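Local coordinates for intracellular sulfur oxidation protein DsrF (Allochromatium vinosum, PDB 2HY5) that is of unknown function but could take part in the oxidation of intracellular sulfur, in a complex with DsrE and DsrH, at residues V5-Y17 against S124-F136. Numbering follows the deposited sequence.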
loop_
_atom_site.group_PDB
_atom_site.type_symbol
_atom_site.label_atom_id
_atom_site.label_comp_id
_atom_site.label_asym_id
_atom_site.label_seq_id
_atom_site.Cartn_x
_atom_site.Cartn_y
_atom_site.Cartn_z
ATOM N N VAL B 5 -24.524 -4.616 -22.481
ATOM C CA VAL B 5 -23.857 -4.890 -23.787
ATOM C C VAL B 5 -22.455 -5.427 -23.529
ATOM O O VAL B 5 -22.064 -6.464 -24.065
ATOM C CB VAL B 5 -23.732 -3.611 -24.643
ATOM C CG1 VAL B 5 -23.871 -3.946 -26.118
ATOM C CG2 VAL B 5 -24.781 -2.591 -24.213
ATOM N N LYS B 6 -21.706 -4.720 -22.691
ATOM C CA LYS B 6 -20.344 -5.119 -22.365
ATOM C C LYS B 6 -20.259 -6.086 -21.198
ATOM O O LYS B 6 -21.163 -6.176 -20.367
ATOM C CB LYS B 6 -19.488 -3.901 -22.033
ATOM C CG LYS B 6 -19.056 -3.092 -23.235
ATOM C CD LYS B 6 -18.068 -2.027 -22.809
ATOM C CE LYS B 6 -17.549 -1.255 -24.003
ATOM N NZ LYS B 6 -16.579 -0.212 -23.587
ATOM N N LYS B 7 -19.148 -6.809 -21.153
ATOM C CA LYS B 7 -18.877 -7.773 -20.102
ATOM C C LYS B 7 -17.872 -7.158 -19.131
ATOM O O LYS B 7 -16.722 -6.924 -19.490
ATOM C CB LYS B 7 -18.299 -9.053 -20.712
ATOM C CG LYS B 7 -17.728 -9.998 -19.681
ATOM C CD LYS B 7 -18.753 -10.251 -18.603
ATOM C CE LYS B 7 -18.144 -10.924 -17.403
ATOM N NZ LYS B 7 -19.171 -11.058 -16.350
ATOM N N PHE B 8 -18.318 -6.902 -17.904
ATOM C CA PHE B 8 -17.464 -6.315 -16.879
ATOM C C PHE B 8 -17.077 -7.313 -15.797
ATOM O O PHE B 8 -17.933 -8.021 -15.266
ATOM C CB PHE B 8 -18.165 -5.133 -16.203
ATOM C CG PHE B 8 -18.253 -3.898 -17.055
ATOM C CD1 PHE B 8 -19.039 -2.822 -16.653
ATOM C CD2 PHE B 8 -17.536 -3.796 -18.242
ATOM C CE1 PHE B 8 -19.112 -1.663 -17.422
ATOM C CE2 PHE B 8 -17.603 -2.639 -19.018
ATOM C CZ PHE B 8 -18.391 -1.573 -18.607
ATOM N N MET B 9 -15.789 -7.364 -15.475
ATOM C CA MET B 9 -15.299 -8.248 -14.419
ATOM C C MET B 9 -14.782 -7.400 -13.270
ATOM O O MET B 9 -14.079 -6.416 -13.484
ATOM C CB MET B 9 -14.150 -9.144 -14.909
ATOM C CG MET B 9 -13.493 -9.941 -13.771
ATOM S SD MET B 9 -12.071 -10.960 -14.232
ATOM C CE MET B 9 -12.893 -12.342 -14.946
ATOM N N TYR B 10 -15.146 -7.780 -12.051
ATOM C CA TYR B 10 -14.685 -7.088 -10.854
ATOM C C TYR B 10 -13.715 -8.054 -10.198
ATOM O O TYR B 10 -14.129 -9.068 -9.646
ATOM C CB TYR B 10 -15.865 -6.799 -9.929
ATOM C CG TYR B 10 -16.765 -5.716 -10.464
ATOM C CD1 TYR B 10 -16.498 -4.375 -10.201
ATOM C CD2 TYR B 10 -17.868 -6.026 -11.264
ATOM C CE1 TYR B 10 -17.301 -3.365 -10.719
ATOM C CE2 TYR B 10 -18.679 -5.018 -11.790
ATOM C CZ TYR B 10 -18.388 -3.690 -11.510
ATOM O OH TYR B 10 -19.176 -2.683 -12.023
ATOM N N LEU B 11 -12.427 -7.738 -10.284
ATOM C CA LEU B 11 -11.373 -8.588 -9.738
ATOM C C LEU B 11 -10.982 -8.223 -8.312
ATOM O O LEU B 11 -10.284 -7.236 -8.085
ATOM C CB LEU B 11 -10.141 -8.511 -10.642
ATOM C CG LEU B 11 -8.902 -9.317 -10.253
ATOM C CD1 LEU B 11 -9.228 -10.794 -10.232
ATOM C CD2 LEU B 11 -7.788 -9.028 -11.248
ATOM N N ASN B 12 -11.434 -9.038 -7.361
ATOM C CA ASN B 12 -11.148 -8.838 -5.943
ATOM C C ASN B 12 -10.025 -9.760 -5.485
ATOM O O ASN B 12 -10.176 -10.977 -5.503
ATOM C CB ASN B 12 -12.407 -9.110 -5.122
ATOM C CG ASN B 12 -13.465 -8.056 -5.325
ATOM O OD1 ASN B 12 -13.201 -6.864 -5.170
ATOM N ND2 ASN B 12 -14.672 -8.485 -5.669
ATOM N N ARG B 13 -8.910 -9.178 -5.055
ATOM C CA ARG B 13 -7.762 -9.968 -4.628
ATOM C C ARG B 13 -7.202 -9.623 -3.254
ATOM O O ARG B 13 -6.232 -10.239 -2.814
ATOM C CB ARG B 13 -6.637 -9.841 -5.662
ATOM C CG ARG B 13 -6.965 -10.444 -7.021
ATOM C CD ARG B 13 -5.799 -10.271 -7.993
ATOM N NE ARG B 13 -4.559 -10.817 -7.448
ATOM C CZ ARG B 13 -3.477 -10.091 -7.183
ATOM N NH1 ARG B 13 -3.474 -8.784 -7.416
ATOM N NH2 ARG B 13 -2.397 -10.669 -6.675
ATOM N N LYS B 14 -7.797 -8.648 -2.576
ATOM C CA LYS B 14 -7.301 -8.253 -1.262
ATOM C C LYS B 14 -8.213 -8.650 -0.107
ATOM O O LYS B 14 -9.435 -8.716 -0.246
ATOM C CB LYS B 14 -7.053 -6.742 -1.231
ATOM C CG LYS B 14 -6.020 -6.281 -2.249
ATOM C CD LYS B 14 -5.810 -4.782 -2.188
ATOM C CE LYS B 14 -4.868 -4.299 -3.283
ATOM N NZ LYS B 14 -3.513 -4.903 -3.176
ATOM N N ALA B 15 -7.598 -8.944 1.035
ATOM C CA ALA B 15 -8.345 -9.329 2.222
ATOM C C ALA B 15 -9.075 -8.103 2.746
ATOM O O ALA B 15 -8.622 -6.976 2.559
ATOM C CB ALA B 15 -7.393 -9.875 3.292
ATOM N N PRO B 16 -10.221 -8.309 3.410
ATOM C CA PRO B 16 -11.011 -7.206 3.961
ATOM C C PRO B 16 -10.409 -6.612 5.236
ATOM O O PRO B 16 -9.586 -7.246 5.905
ATOM C CB PRO B 16 -12.367 -7.860 4.206
ATOM C CG PRO B 16 -11.979 -9.233 4.631
ATOM C CD PRO B 16 -10.899 -9.600 3.632
ATOM N N TYR B 17 -10.813 -5.378 5.533
ATOM C CA TYR B 17 -10.404 -4.632 6.723
ATOM C C TYR B 17 -8.986 -4.080 6.811
ATOM O O TYR B 17 -8.799 -2.958 7.275
ATOM C CB TYR B 17 -10.722 -5.456 7.972
ATOM C CG TYR B 17 -12.170 -5.857 8.032
ATOM C CD1 TYR B 17 -12.551 -7.191 7.883
ATOM C CD2 TYR B 17 -13.174 -4.896 8.180
ATOM C CE1 TYR B 17 -13.892 -7.558 7.876
ATOM C CE2 TYR B 17 -14.519 -5.257 8.173
ATOM C CZ TYR B 17 -14.869 -6.587 8.017
ATOM O OH TYR B 17 -16.198 -6.941 7.976
ATOM N N SER B 124 -9.194 -18.157 -16.071
ATOM C CA SER B 124 -8.521 -17.575 -17.223
ATOM C C SER B 124 -9.526 -17.314 -18.336
ATOM O O SER B 124 -9.439 -16.308 -19.038
ATOM C CB SER B 124 -7.422 -18.513 -17.735
ATOM O OG SER B 124 -6.383 -18.658 -16.780
ATOM N N GLU B 125 -10.485 -18.222 -18.484
ATOM C CA GLU B 125 -11.506 -18.095 -19.518
ATOM C C GLU B 125 -12.378 -16.877 -19.257
ATOM O O GLU B 125 -12.670 -16.104 -20.171
ATOM C CB GLU B 125 -12.377 -19.353 -19.562
ATOM C CG GLU B 125 -13.392 -19.362 -20.697
ATOM C CD GLU B 125 -14.224 -20.635 -20.742
ATOM O OE1 GLU B 125 -15.028 -20.785 -21.689
ATOM O OE2 GLU B 125 -14.081 -21.483 -19.833
ATOM N N LEU B 126 -12.795 -16.708 -18.007
ATOM C CA LEU B 126 -13.629 -15.571 -17.639
ATOM C C LEU B 126 -12.879 -14.272 -17.910
ATOM O O LEU B 126 -13.465 -13.293 -18.373
ATOM C CB LEU B 126 -14.025 -15.665 -16.161
ATOM C CG LEU B 126 -14.988 -16.803 -15.821
ATOM C CD1 LEU B 126 -15.074 -16.978 -14.313
ATOM C CD2 LEU B 126 -16.361 -16.505 -16.419
ATOM N N MET B 127 -11.579 -14.265 -17.629
ATOM C CA MET B 127 -10.770 -13.074 -17.868
ATOM C C MET B 127 -10.768 -12.751 -19.369
ATOM O O MET B 127 -10.955 -11.602 -19.762
ATOM C CB MET B 127 -9.338 -13.292 -17.364
ATOM C CG MET B 127 -9.249 -13.547 -15.855
ATOM S SD MET B 127 -7.574 -13.872 -15.242
ATOM C CE MET B 127 -7.688 -13.131 -13.603
ATOM N N ASN B 128 -10.581 -13.772 -20.201
ATOM C CA ASN B 128 -10.562 -13.588 -21.652
ATOM C C ASN B 128 -11.893 -13.147 -22.257
ATOM O O ASN B 128 -11.934 -12.653 -23.386
ATOM C CB ASN B 128 -10.093 -14.874 -22.338
ATOM C CG ASN B 128 -8.587 -14.993 -22.376
ATOM O OD1 ASN B 128 -8.024 -16.058 -22.107
ATOM N ND2 ASN B 128 -7.922 -13.901 -22.726
ATOM N N GLU B 129 -12.981 -13.325 -21.517
ATOM C CA GLU B 129 -14.295 -12.939 -22.019
ATOM C C GLU B 129 -14.688 -11.522 -21.612
ATOM O O GLU B 129 -15.658 -10.969 -22.129
ATOM C CB GLU B 129 -15.363 -13.917 -21.521
ATOM C CG GLU B 129 -15.170 -15.351 -21.987
ATOM C CD GLU B 129 -16.313 -16.256 -21.570
ATOM O OE1 GLU B 129 -16.573 -16.372 -20.353
ATOM O OE2 GLU B 129 -16.951 -16.854 -22.463
ATOM N N SER B 130 -13.926 -10.926 -20.704
ATOM C CA SER B 130 -14.243 -9.587 -20.223
ATOM C C SER B 130 -13.834 -8.451 -21.149
ATOM O O SER B 130 -12.789 -8.498 -21.795
ATOM C CB SER B 130 -13.608 -9.373 -18.849
ATOM O OG SER B 130 -14.038 -10.370 -17.937
ATOM N N ASP B 131 -14.668 -7.416 -21.198
ATOM C CA ASP B 131 -14.384 -6.252 -22.028
ATOM C C ASP B 131 -13.698 -5.174 -21.191
ATOM O O ASP B 131 -13.016 -4.293 -21.716
ATOM C CB ASP B 131 -15.683 -5.710 -22.632
ATOM C CG ASP B 131 -16.351 -6.711 -23.557
ATOM O OD1 ASP B 131 -15.656 -7.240 -24.453
ATOM O OD2 ASP B 131 -17.567 -6.967 -23.397
ATOM N N ALA B 132 -13.876 -5.254 -19.879
ATOM C CA ALA B 132 -13.265 -4.297 -18.970
ATOM C C ALA B 132 -13.102 -4.969 -17.625
ATOM O O ALA B 132 -13.980 -5.713 -17.185
ATOM C CB ALA B 132 -14.140 -3.061 -18.832
ATOM N N VAL B 133 -11.976 -4.711 -16.979
ATOM C CA VAL B 133 -11.705 -5.302 -15.677
ATOM C C VAL B 133 -11.431 -4.220 -14.642
ATOM O O VAL B 133 -10.500 -3.422 -14.787
ATOM C CB VAL B 133 -10.484 -6.249 -15.730
ATOM C CG1 VAL B 133 -10.295 -6.929 -14.372
ATOM C CG2 VAL B 133 -10.680 -7.295 -16.823
ATOM N N PHE B 134 -12.259 -4.198 -13.606
ATOM C CA PHE B 134 -12.113 -3.252 -12.515
ATOM C C PHE B 134 -11.196 -3.904 -11.495
ATOM O O PHE B 134 -11.482 -4.996 -11.009
ATOM C CB PHE B 134 -13.471 -2.973 -11.875
ATOM C CG PHE B 134 -14.383 -2.146 -12.730
ATOM C CD1 PHE B 134 -14.298 -0.760 -12.714
ATOM C CD2 PHE B 134 -15.318 -2.753 -13.563
ATOM C CE1 PHE B 134 -15.133 0.016 -13.512
ATOM C CE2 PHE B 134 -16.159 -1.984 -14.367
ATOM C CZ PHE B 134 -16.066 -0.597 -14.341
ATOM N N SER B 135 -10.089 -3.238 -11.193
ATOM C CA SER B 135 -9.127 -3.735 -10.219
ATOM C C SER B 135 -9.063 -2.762 -9.050
ATOM O O SER B 135 -9.226 -1.554 -9.230
ATOM C CB SER B 135 -7.746 -3.870 -10.856
ATOM O OG SER B 135 -7.783 -4.789 -11.936
ATOM N N PHE B 136 -8.828 -3.294 -7.855
ATOM C CA PHE B 136 -8.755 -2.470 -6.654
ATOM C C PHE B 136 -7.663 -2.988 -5.726
ATOM O O PHE B 136 -7.853 -4.079 -5.150
ATOM C CB PHE B 136 -10.095 -2.482 -5.906
ATOM C CG PHE B 136 -11.295 -2.358 -6.801
ATOM C CD1 PHE B 136 -11.793 -3.473 -7.469
ATOM C CD2 PHE B 136 -11.931 -1.133 -6.973
ATOM C CE1 PHE B 136 -12.905 -3.371 -8.292
ATOM C CE2 PHE B 136 -13.046 -1.020 -7.796
ATOM C CZ PHE B 136 -13.534 -2.143 -8.456
ATOM O OXT PHE B 136 -6.628 -2.307 -5.581
HETATM O O HOH W 1 -14.313 -2.315 -24.201
HETATM O O HOH W 2 -7.747 -6.223 -7.769
HETATM O O HOH W 3 -9.001 -6.402 -4.232
#
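The rings of Y10 and F134 form an offset, near-parallel pair with little overlap, planes 8° apart and centroids 4.8 Å apart. CD2 of F134 sits over one face of Y10, 3.5 Å from its CE1. Against F8 the F134 ring is turned instead by 82°, a T-shaped pair in which its CE2 edge meets the F8 face. Strand alternation puts F8, Y10, A132 and F134 on one sheet face; each ring leans with CG beside its own backbone N. The CB of A132 completes this row beside F8 CE2, and A119 of the DsrE chain packs on F8 and F134. At its edge, Y10 CD1 lies 4.1 Å from F136 CZ, while the buried Y10 OH has no partner in the model. Replacing Y10 with an alanine would probably strip F134 of its near-parallel neighbour and open a gap beside F136 CZ.

On the other sheet face M9 swings CG away from its backbone N (chi1 172°), and the chain, bent at chi3, lays CE 3.7 Å from L126 CB and close to M127 CG. S130 OG, near M9 CB, is tied back to L126 O, which also receives E129 N from the opposite face of its carbonyl plane.

In the parallel sheet strand 7-12 runs between 38-43 and 132-135, pairing with the latter through M9 N to A132 O (3.0 Å), F134 N to M9 O (2.9 Å) and L11 N to F134 O (3.0 Å). Before these, D131 grips K7 twice: its N donates to K7 O, and its OD2 receives K7 N at 2.7 Å on the anti side. Near the C-terminus a water bridges L11 O to F136 N.

Strand 132-135 is thus outermost only within this chain: backbone bonds, aromatic packing and M9 against helix 120-129 hold it, the D131 carboxylate satisfies K7 N, and DsrE and DsrH cover it, S135 OG bonding A100 O of the DsrH chain.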